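Local coordinates for protein internalin (Listeria monocytogenes serotype 4b, PDB 4FMZ) that is an internalin-family leucine-rich-repeat protein of a pathogenic bacterium and probably takes part in adhesion to, or invasion of, host cells, at residues L65-Y70 with L87-N92; T79-L84 with I103-N108; L294-L299 with L318-I323. All coordinates share one frame; numbering follows the deposited sequence. Where two conformers were deposited one is given.

Interaction 1. Residues L65-Y70 with L87-N92; sequences LTNLEY and LVKLTN
The Tyr70 ring meets Asn92 across two neighbouring turns of a leucine-rich-repeat solenoid. CB of Asn92 comes 3.7 Å from CD2 of the ring, obliquely, and the ring and amide planes are 27° apart. CG of Tyr70 is anti to the backbone N (chi1 -179°), which carries the ring to Asn92 CB. The same ring makes a cation-pi contact with Lys48 and an edge-to-face contact with Tyr94. Asn92 OD1 accepts a hydrogen bond from Thr91 OG1 in the plane of its carbonyl, and its ND2 bonds to Tyr94 OH, so both ends of the amide are held.

Here two loops enter parallel strands. Each begins with a type I turn, Leu65 to Leu68 and Leu87 to Leu90. Tyr70 and Asn92 form a parallel bridge, with their side chains on the same face. Glu69 O is gripped twice, by Thr91 N at 2.8 Å and by Asn92 N at 3.0 Å.

Inside, the side chains of Leu68 and Leu90 run side by side, with CG of Leu68 4.0 Å from CD2 of Leu90. Leu87 puts CD2 over the carbonyl oxygen of Leu65.

Near the turns a water donates to Thr66 O and Leu68 O and accepts from Lys89 N. The extended Lys89 chain runs alongside Asn67. Its NZ gives a 2.7 Å hydrogen bond to Asn67 OD1, tilted 25° from the carbonyl plane, while Asn67 ND2 bonds to Glu44 O.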
loop_
_atom_site.group_PDB
_atom_site.type_symbol
_atom_site.label_atom_id
_atom_site.label_comp_id
_atom_site.label_asym_id
_atom_site.label_seq_id
_atom_site.Cartn_x
_atom_site.Cartn_y
_atom_site.Cartn_z
ATOM N N LEU A 65 -28.976 -6.046 -9.761
ATOM C CA LEU A 65 -28.095 -5.237 -10.597
ATOM C C LEU A 65 -27.147 -6.185 -11.342
ATOM O O LEU A 65 -25.935 -6.131 -11.158
ATOM C CB LEU A 65 -27.340 -4.215 -9.711
ATOM C CG LEU A 65 -28.045 -2.876 -9.440
ATOM C CD1 LEU A 65 -29.399 -3.056 -8.751
ATOM C CD2 LEU A 65 -27.188 -1.989 -8.597
ATOM N N THR A 66 -27.717 -7.068 -12.184
ATOM C CA THR A 66 -26.986 -8.112 -12.893
ATOM C C THR A 66 -25.926 -7.575 -13.859
ATOM O O THR A 66 -24.972 -8.307 -14.118
ATOM C CB THR A 66 -27.942 -9.065 -13.588
ATOM O OG1 THR A 66 -28.834 -8.318 -14.415
ATOM C CG2 THR A 66 -28.718 -9.917 -12.600
ATOM N N ASN A 67 -26.026 -6.307 -14.323
ATOM C CA ASN A 67 -25.016 -5.756 -15.228
ATOM C C ASN A 67 -23.981 -4.888 -14.513
ATOM O O ASN A 67 -23.177 -4.229 -15.173
ATOM C CB ASN A 67 -25.682 -4.979 -16.343
ATOM C CG ASN A 67 -26.329 -5.883 -17.353
ATOM O OD1 ASN A 67 -25.779 -6.901 -17.776
ATOM N ND2 ASN A 67 -27.546 -5.551 -17.714
ATOM N N LEU A 68 -23.990 -4.891 -13.176
ATOM C CA LEU A 68 -23.061 -4.104 -12.361
ATOM C C LEU A 68 -21.637 -4.581 -12.569
ATOM O O LEU A 68 -21.358 -5.780 -12.455
ATOM C CB LEU A 68 -23.445 -4.189 -10.876
ATOM C CG LEU A 68 -22.847 -3.172 -9.918
ATOM C CD1 LEU A 68 -23.354 -1.750 -10.213
ATOM C CD2 LEU A 68 -23.182 -3.546 -8.496
ATOM N N GLU A 69 -20.748 -3.633 -12.899
ATOM C CA GLU A 69 -19.325 -3.878 -13.148
ATOM C C GLU A 69 -18.465 -3.184 -12.105
ATOM O O GLU A 69 -17.383 -3.659 -11.776
ATOM C CB GLU A 69 -18.929 -3.343 -14.531
ATOM C CG GLU A 69 -19.565 -4.042 -15.725
ATOM C CD GLU A 69 -19.253 -3.378 -17.056
ATOM O OE1 GLU A 69 -18.259 -2.619 -17.137
ATOM O OE2 GLU A 69 -20.001 -3.624 -18.028
ATOM N N TYR A 70 -18.935 -2.029 -11.620
ATOM C CA TYR A 70 -18.212 -1.187 -10.682
ATOM C C TYR A 70 -19.106 -0.880 -9.483
ATOM O O TYR A 70 -20.194 -0.332 -9.632
ATOM C CB TYR A 70 -17.764 0.089 -11.421
ATOM C CG TYR A 70 -16.975 1.116 -10.639
ATOM C CD1 TYR A 70 -17.586 1.895 -9.659
ATOM C CD2 TYR A 70 -15.665 1.431 -10.997
ATOM C CE1 TYR A 70 -16.892 2.908 -9.002
ATOM C CE2 TYR A 70 -14.962 2.445 -10.346
ATOM C CZ TYR A 70 -15.573 3.167 -9.336
ATOM O OH TYR A 70 -14.893 4.174 -8.703
ATOM N N LEU A 87 -23.129 -11.625 -8.807
ATOM C CA LEU A 87 -22.837 -10.447 -9.637
ATOM C C LEU A 87 -21.492 -10.666 -10.344
ATOM O O LEU A 87 -20.517 -9.943 -10.132
ATOM C CB LEU A 87 -22.879 -9.153 -8.795
ATOM C CG LEU A 87 -24.255 -8.840 -8.171
ATOM C CD1 LEU A 87 -24.226 -7.535 -7.384
ATOM C CD2 LEU A 87 -25.365 -8.807 -9.244
ATOM N N VAL A 88 -21.474 -11.669 -11.224
ATOM C CA VAL A 88 -20.273 -12.168 -11.897
ATOM C C VAL A 88 -19.685 -11.184 -12.930
ATOM O O VAL A 88 -18.563 -11.419 -13.362
ATOM C CB VAL A 88 -20.499 -13.577 -12.509
ATOM C CG1 VAL A 88 -20.802 -14.600 -11.405
ATOM C CG2 VAL A 88 -21.599 -13.559 -13.579
ATOM N N LYS A 89 -20.386 -10.082 -13.294
ATOM C CA LYS A 89 -19.806 -9.088 -14.217
ATOM C C LYS A 89 -18.951 -8.038 -13.463
ATOM O O LYS A 89 -18.352 -7.160 -14.094
ATOM C CB LYS A 89 -20.897 -8.388 -15.028
ATOM C CG LYS A 89 -21.503 -9.253 -16.123
ATOM C CD LYS A 89 -22.433 -8.392 -16.987
ATOM C CE LYS A 89 -23.027 -9.111 -18.162
ATOM N NZ LYS A 89 -23.721 -8.163 -19.068
ATOM N N LEU A 90 -18.898 -8.122 -12.120
ATOM C CA LEU A 90 -18.093 -7.197 -11.314
ATOM C C LEU A 90 -16.601 -7.301 -11.656
ATOM O O LEU A 90 -16.028 -8.404 -11.663
ATOM C CB LEU A 90 -18.284 -7.429 -9.800
ATOM C CG LEU A 90 -19.547 -6.847 -9.174
ATOM C CD1 LEU A 90 -19.701 -7.354 -7.750
ATOM C CD2 LEU A 90 -19.550 -5.314 -9.216
ATOM N N THR A 91 -15.999 -6.140 -11.964
ATOM C CA THR A 91 -14.577 -5.999 -12.267
ATOM C C THR A 91 -13.915 -5.150 -11.177
ATOM O O THR A 91 -12.754 -5.392 -10.852
ATOM C CB THR A 91 -14.344 -5.403 -13.667
ATOM O OG1 THR A 91 -14.917 -4.097 -13.735
ATOM C CG2 THR A 91 -14.871 -6.296 -14.794
ATOM N N ASN A 92 -14.648 -4.151 -10.628
ATOM C CA ASN A 92 -14.162 -3.244 -9.583
ATOM C C ASN A 92 -15.079 -3.291 -8.373
ATOM O O ASN A 92 -16.261 -2.962 -8.481
ATOM C CB ASN A 92 -14.040 -1.802 -10.106
ATOM C CG ASN A 92 -13.171 -1.658 -11.334
ATOM O OD1 ASN A 92 -13.402 -2.271 -12.382
ATOM N ND2 ASN A 92 -12.159 -0.820 -11.241
HETATM O O HOH W 1 -22.690 -8.279 -12.220
#

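Interaction 2. Residues T79-L84 with I103-N108; sequences TDISPL and ISALQN
Ile81 is the main bump of this contact. Its CD1 methyl enters a hollow formed by Ile103, Ala105 and Leu106. The closest wall is Leu106, whose CD2 lies 3.7 Å from Ile81 CD1, and the two side chains cross at about a right angle. CG2 of Ile103 and CB of Ala105 each stand 4.2 Å from the same methyl. Ile81 CG1 sits between the backbone N and the carbonyl carbon (chi1 52°), and the extended chi2 (152°) then carries CD1 to Leu106.

A smaller bump goes the other way. The Ala105 methyl presses against the backbone of 79-84, with CB 3.3 Å from Ile81 O and 3.7 Å from Ser82 CA. Leu84 adds a looser apolar touch to Leu106, and both leucines also pack on Leu93 of strand 92-94.

No hydrogen bond joins the segments, so the fit rests on shape. Each backbone is braced within itself, by Leu84 N to Ile81 O and by Leu106 N to Ile103 O, both 3.0 Å. Asp80 OD1 accepts from Ser82 N, an Asx turn ahead of the 3-10 segment 82-84. Stacked short 3-10 turns of this kind are characteristic of the convex side of the internalin leucine-rich-repeat solenoid.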
loop_
_atom_site.group_PDB
_atom_site.type_symbol
_atom_site.label_atom_id
_atom_site.label_comp_id
_atom_site.label_asym_id
_atom_site.label_seq_id
_atom_site.Cartn_x
_atom_site.Cartn_y
_atom_site.Cartn_z
ATOM N N THR A 79 -21.887 -6.096 6.911
ATOM C CA THR A 79 -21.348 -7.311 7.529
ATOM C C THR A 79 -21.504 -8.482 6.561
ATOM O O THR A 79 -20.541 -9.187 6.313
ATOM C CB THR A 79 -22.008 -7.626 8.882
ATOM O OG1 THR A 79 -23.421 -7.665 8.731
ATOM C CG2 THR A 79 -21.631 -6.640 9.969
ATOM N N ASP A 80 -22.708 -8.678 6.012
ATOM C CA ASP A 80 -23.049 -9.772 5.106
ATOM C C ASP A 80 -23.015 -9.320 3.639
ATOM O O ASP A 80 -23.814 -8.476 3.229
ATOM C CB ASP A 80 -24.449 -10.316 5.477
ATOM C CG ASP A 80 -24.897 -11.560 4.738
ATOM O OD1 ASP A 80 -24.100 -12.103 3.951
ATOM O OD2 ASP A 80 -26.045 -12.004 4.965
ATOM N N ILE A 81 -22.123 -9.924 2.846
ATOM C CA ILE A 81 -22.004 -9.594 1.423
ATOM C C ILE A 81 -22.557 -10.722 0.521
ATOM O O ILE A 81 -22.312 -10.667 -0.687
ATOM C CB ILE A 81 -20.554 -9.180 1.005
ATOM C CG1 ILE A 81 -19.497 -10.200 1.452
ATOM C CG2 ILE A 81 -20.220 -7.768 1.518
ATOM C CD1 ILE A 81 -18.275 -10.244 0.569
ATOM N N SER A 82 -23.334 -11.706 1.088
ATOM C CA SER A 82 -23.917 -12.808 0.308
ATOM C C SER A 82 -24.741 -12.301 -0.911
ATOM O O SER A 82 -24.646 -12.929 -1.956
ATOM C CB SER A 82 -24.762 -13.738 1.177
ATOM O OG SER A 82 -25.753 -13.043 1.914
ATOM N N PRO A 83 -25.489 -11.144 -0.881
ATOM C CA PRO A 83 -26.216 -10.722 -2.107
ATOM C C PRO A 83 -25.306 -10.405 -3.313
ATOM O O PRO A 83 -25.824 -10.272 -4.420
ATOM C CB PRO A 83 -26.976 -9.463 -1.656
ATOM C CG PRO A 83 -27.096 -9.610 -0.192
ATOM C CD PRO A 83 -25.790 -10.208 0.223
ATOM N N LEU A 84 -23.962 -10.309 -3.120
ATOM C CA LEU A 84 -23.032 -10.063 -4.232
ATOM C C LEU A 84 -22.683 -11.336 -5.004
ATOM O O LEU A 84 -22.117 -11.236 -6.095
ATOM C CB LEU A 84 -21.694 -9.453 -3.728
ATOM C CG LEU A 84 -21.689 -8.034 -3.175
ATOM C CD1 LEU A 84 -20.279 -7.592 -2.831
ATOM C CD2 LEU A 84 -22.313 -7.056 -4.145
ATOM N N ILE A 103 -15.846 -13.556 3.435
ATOM C CA ILE A 103 -15.833 -13.130 2.028
ATOM C C ILE A 103 -16.145 -14.293 1.064
ATOM O O ILE A 103 -15.814 -14.196 -0.123
ATOM C CB ILE A 103 -14.539 -12.381 1.620
ATOM C CG1 ILE A 103 -13.246 -13.202 1.924
ATOM C CG2 ILE A 103 -14.512 -10.989 2.239
ATOM C CD1 ILE A 103 -12.044 -12.741 1.150
ATOM N N SER A 104 -16.852 -15.346 1.552
ATOM C CA SER A 104 -17.283 -16.507 0.745
ATOM C C SER A 104 -17.982 -16.086 -0.544
ATOM O O SER A 104 -17.742 -16.680 -1.588
ATOM C CB SER A 104 -18.228 -17.408 1.542
ATOM O OG SER A 104 -17.560 -18.041 2.622
ATOM N N ALA A 105 -18.806 -15.031 -0.473
ATOM C CA ALA A 105 -19.596 -14.511 -1.593
ATOM C C ALA A 105 -18.756 -13.998 -2.770
ATOM O O ALA A 105 -19.304 -13.817 -3.851
ATOM C CB ALA A 105 -20.495 -13.400 -1.102
ATOM N N LEU A 106 -17.440 -13.792 -2.590
ATOM C CA LEU A 106 -16.607 -13.308 -3.692
ATOM C C LEU A 106 -16.053 -14.445 -4.559
ATOM O O LEU A 106 -15.468 -14.170 -5.617
ATOM C CB LEU A 106 -15.434 -12.484 -3.145
ATOM C CG LEU A 106 -15.767 -11.319 -2.201
ATOM C CD1 LEU A 106 -14.507 -10.574 -1.795
ATOM C CD2 LEU A 106 -16.768 -10.361 -2.833
ATOM N N GLN A 107 -16.218 -15.708 -4.116
ATOM C CA GLN A 107 -15.603 -16.873 -4.762
ATOM C C GLN A 107 -15.916 -17.035 -6.263
ATOM O O GLN A 107 -15.019 -17.452 -6.978
ATOM C CB GLN A 107 -15.891 -18.180 -4.007
ATOM C CG GLN A 107 -17.332 -18.683 -4.023
ATOM C CD GLN A 107 -17.691 -19.488 -2.791
ATOM O OE1 GLN A 107 -16.878 -20.211 -2.216
ATOM N NE2 GLN A 107 -18.935 -19.385 -2.357
ATOM N N ASN A 108 -17.119 -16.684 -6.750
ATOM C CA ASN A 108 -17.439 -16.852 -8.179
ATOM C C ASN A 108 -17.207 -15.559 -8.992
ATOM O O ASN A 108 -17.460 -15.540 -10.202
ATOM C CB ASN A 108 -18.886 -17.327 -8.364
ATOM C CG ASN A 108 -19.224 -18.657 -7.720
ATOM O OD1 ASN A 108 -18.355 -19.487 -7.436
ATOM N ND2 ASN A 108 -20.510 -18.896 -7.487
#

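Interaction 3. Residues L294-L299 with L318-I323; sequences LNNNQL and LSQNHI. With EDO (1,2-ethanediol), chain G; EDO (1,2-ethanediol), chain H.
Asn321 pushes its amide between the two loops and binds backbone atoms with both ends. ND2 donates to Leu294 O at 3.0 Å across the contact and to Leu318 O at 2.8 Å in its own loop. Both acceptors lie in its amide plane. OD1 accepts from Leu299 N at 3.0 Å and, weakly, from Asn297 N. CG stands beside the backbone N (chi1 -82°), which swings the amide toward the preceding repeat. This is the asparagine ladder of leucine-rich repeats. Asn297 is the equivalent rung: its ND2 reaches Leu294 O from the opposite face to Asn321 ND2, and also bonds to Val272 O, while its OD1 accepts from Ile277 N. Leu294 O is thus held from two sides.

Backbone bonds flank the rung. Asn296 N donates to Ser319 O, and His322 N donates to Leu299 O at 2.8 Å. On the core side of the rung, CD2 of Leu318 packs 3.7 Å from CB of Leu294 and touches CD1 of Leu299. One ethanediol, probably from the crystallisation liquor, donates to Leu318 O beside Ile323 CD1. A second accepts from Asn295 ND2.

Leu294, Asn297, Leu299 and Leu318 are buried, whereas Gln298, Gln320 and His322 are exposed and partly bridged by water. Asn296 ND2 donates to Gln320 OE1 at 3.0 Å. The two side chains run alongside each other, their amide planes 82° apart. A water donates to Gln320 O and is held weakly by Asn296 ND2. Another joins Gln298 OE1 to His322 NE2.

The loops follow strands 291-293 and 315-317. Leu294 and Leu318 both rest on Ile307 of helix 304-308, Ile323 touches Met304 of that helix, and Asp339 binds Leu318 N and Ser319 OG.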
loop_
_atom_site.group_PDB
_atom_site.type_symbol
_atom_site.label_atom_id
_atom_site.label_comp_id
_atom_site.label_asym_id
_atom_site.label_seq_id
_atom_site.Cartn_x
_atom_site.Cartn_y
_atom_site.Cartn_z
ATOM N N LEU A 294 19.898 12.515 8.606
ATOM C CA LEU A 294 21.053 11.927 9.277
ATOM C C LEU A 294 21.017 12.127 10.797
ATOM O O LEU A 294 22.011 11.854 11.463
ATOM C CB LEU A 294 22.357 12.515 8.698
ATOM C CG LEU A 294 22.875 11.859 7.409
ATOM C CD1 LEU A 294 23.912 12.738 6.746
ATOM C CD2 LEU A 294 23.479 10.492 7.685
ATOM N N ASN A 295 19.878 12.587 11.344
ATOM C CA ASN A 295 19.666 12.792 12.784
ATOM C C ASN A 295 19.852 11.468 13.534
ATOM O O ASN A 295 19.617 10.411 12.952
ATOM C CB ASN A 295 18.241 13.338 13.038
ATOM C CG ASN A 295 17.173 12.464 12.418
ATOM O OD1 ASN A 295 16.996 12.439 11.191
ATOM N ND2 ASN A 295 16.553 11.621 13.234
ATOM N N ASN A 296 20.251 11.530 14.820
ATOM C CA ASN A 296 20.406 10.351 15.690
ATOM C C ASN A 296 21.355 9.293 15.095
ATOM O O ASN A 296 21.017 8.118 14.941
ATOM C CB ASN A 296 19.030 9.757 16.026
ATOM C CG ASN A 296 18.195 10.747 16.787
ATOM O OD1 ASN A 296 17.431 11.505 16.206
ATOM N ND2 ASN A 296 18.420 10.862 18.084
ATOM N N ASN A 297 22.548 9.756 14.753
ATOM C CA ASN A 297 23.628 8.922 14.239
ATOM C C ASN A 297 24.859 9.248 15.069
ATOM O O ASN A 297 24.698 9.771 16.169
ATOM C CB ASN A 297 23.811 9.129 12.725
ATOM C CG ASN A 297 22.893 8.238 11.947
ATOM O OD1 ASN A 297 23.069 7.022 11.944
ATOM N ND2 ASN A 297 21.854 8.808 11.327
ATOM N N GLN A 298 26.062 8.964 14.574
ATOM C CA GLN A 298 27.281 9.197 15.338
ATOM C C GLN A 298 28.249 10.109 14.556
ATOM O O GLN A 298 29.468 9.915 14.592
ATOM C CB GLN A 298 27.925 7.841 15.702
ATOM C CG GLN A 298 27.009 6.982 16.592
ATOM C CD GLN A 298 27.584 5.657 17.009
ATOM O OE1 GLN A 298 28.792 5.508 17.211
ATOM N NE2 GLN A 298 26.708 4.697 17.258
ATOM N N LEU A 299 27.697 11.146 13.906
ATOM C CA LEU A 299 28.481 12.100 13.112
ATOM C C LEU A 299 29.098 13.203 13.970
ATOM O O LEU A 299 28.558 13.550 15.017
ATOM C CB LEU A 299 27.629 12.735 12.002
ATOM C CG LEU A 299 26.940 11.783 11.010
ATOM C CD1 LEU A 299 25.975 12.548 10.144
ATOM C CD2 LEU A 299 27.961 11.022 10.137
ATOM N N LEU A 318 19.981 16.749 11.110
ATOM C CA LEU A 318 21.260 16.380 11.713
ATOM C C LEU A 318 21.228 16.396 13.231
ATOM O O LEU A 318 22.273 16.193 13.832
ATOM C CB LEU A 318 22.371 17.337 11.241
ATOM C CG LEU A 318 22.924 17.144 9.843
ATOM C CD1 LEU A 318 23.777 18.307 9.456
ATOM C CD2 LEU A 318 23.711 15.846 9.728
ATOM N N SER A 319 20.068 16.641 13.864
ATOM C CA SER A 319 20.027 16.739 15.329
ATOM C C SER A 319 20.467 15.446 16.019
ATOM O O SER A 319 20.349 14.369 15.455
ATOM C CB SER A 319 18.639 17.141 15.815
ATOM O OG SER A 319 17.680 16.108 15.670
ATOM N N GLN A 320 21.016 15.587 17.233
ATOM C CA GLN A 320 21.436 14.508 18.131
ATOM C C GLN A 320 22.478 13.541 17.513
ATOM O O GLN A 320 22.342 12.309 17.530
ATOM C CB GLN A 320 20.228 13.758 18.713
ATOM C CG GLN A 320 19.330 14.703 19.552
ATOM C CD GLN A 320 18.403 13.987 20.501
ATOM O OE1 GLN A 320 17.827 12.947 20.183
ATOM N NE2 GLN A 320 18.160 14.587 21.658
ATOM N N ASN A 321 23.547 14.149 17.009
ATOM C CA ASN A 321 24.801 13.524 16.585
ATOM C C ASN A 321 25.817 14.039 17.619
ATOM O O ASN A 321 25.418 14.232 18.772
ATOM C CB ASN A 321 25.145 13.917 15.136
ATOM C CG ASN A 321 24.412 13.092 14.119
ATOM O OD1 ASN A 321 24.779 11.958 13.851
ATOM N ND2 ASN A 321 23.375 13.647 13.515
ATOM N N HIS A 322 27.045 14.406 17.220
ATOM C CA HIS A 322 28.056 15.028 18.116
ATOM C C HIS A 322 28.625 16.285 17.424
ATOM O O HIS A 322 29.830 16.519 17.472
ATOM C CB HIS A 322 29.206 14.033 18.472
ATOM C CG HIS A 322 28.739 12.667 18.838
ATOM N ND1 HIS A 322 28.024 12.435 20.001
ATOM C CD2 HIS A 322 28.867 11.502 18.163
ATOM C CE1 HIS A 322 27.720 11.146 19.983
ATOM N NE2 HIS A 322 28.220 10.541 18.909
ATOM N N ILE A 323 27.768 17.065 16.743
ATOM C CA ILE A 323 28.221 18.227 15.969
ATOM C C ILE A 323 28.151 19.485 16.809
ATOM O O ILE A 323 27.116 19.756 17.422
ATOM C CB ILE A 323 27.398 18.361 14.659
ATOM C CG1 ILE A 323 27.449 17.057 13.844
ATOM C CG2 ILE A 323 27.835 19.567 13.805
ATOM C CD1 ILE A 323 26.128 16.799 13.052
HETATM C C1 EDO G . 23.402 19.369 14.242
HETATM O O1 EDO G . 23.449 18.197 15.050
HETATM C C2 EDO G . 23.822 20.558 15.113
HETATM O O2 EDO G . 23.023 20.537 16.288
HETATM C C1 EDO H . 14.020 8.203 12.416
HETATM O O1 EDO H . 14.982 9.118 12.924
HETATM C C2 EDO H . 14.155 8.118 10.880
HETATM O O2 EDO H . 14.278 9.435 10.378
HETATM O O HOH W 2 21.450 10.263 18.930
HETATM O O HOH W 3 29.542 8.092 18.847
#

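All three contacts join successive turns of one solenoid. Interactions 1 and 2 are close: their centres are about 13 Å apart, and they touch where Val88 CG1 packs 3.7 Å from Asn108 O. Their segments alternate along the chain, so 79-84 falls between the two halves of interaction 1. Interaction 1 leads into the parallel strands, while interaction 2 joins short 3-10 turns. Interaction 3 lies on the opposite side of the chain's centre, with its centre about 56 Å from that of interaction 1 and about 53 Å from that of interaction 2. There the loops leave the strands. The ethanediols of interaction 3 give no evidence of a functional site.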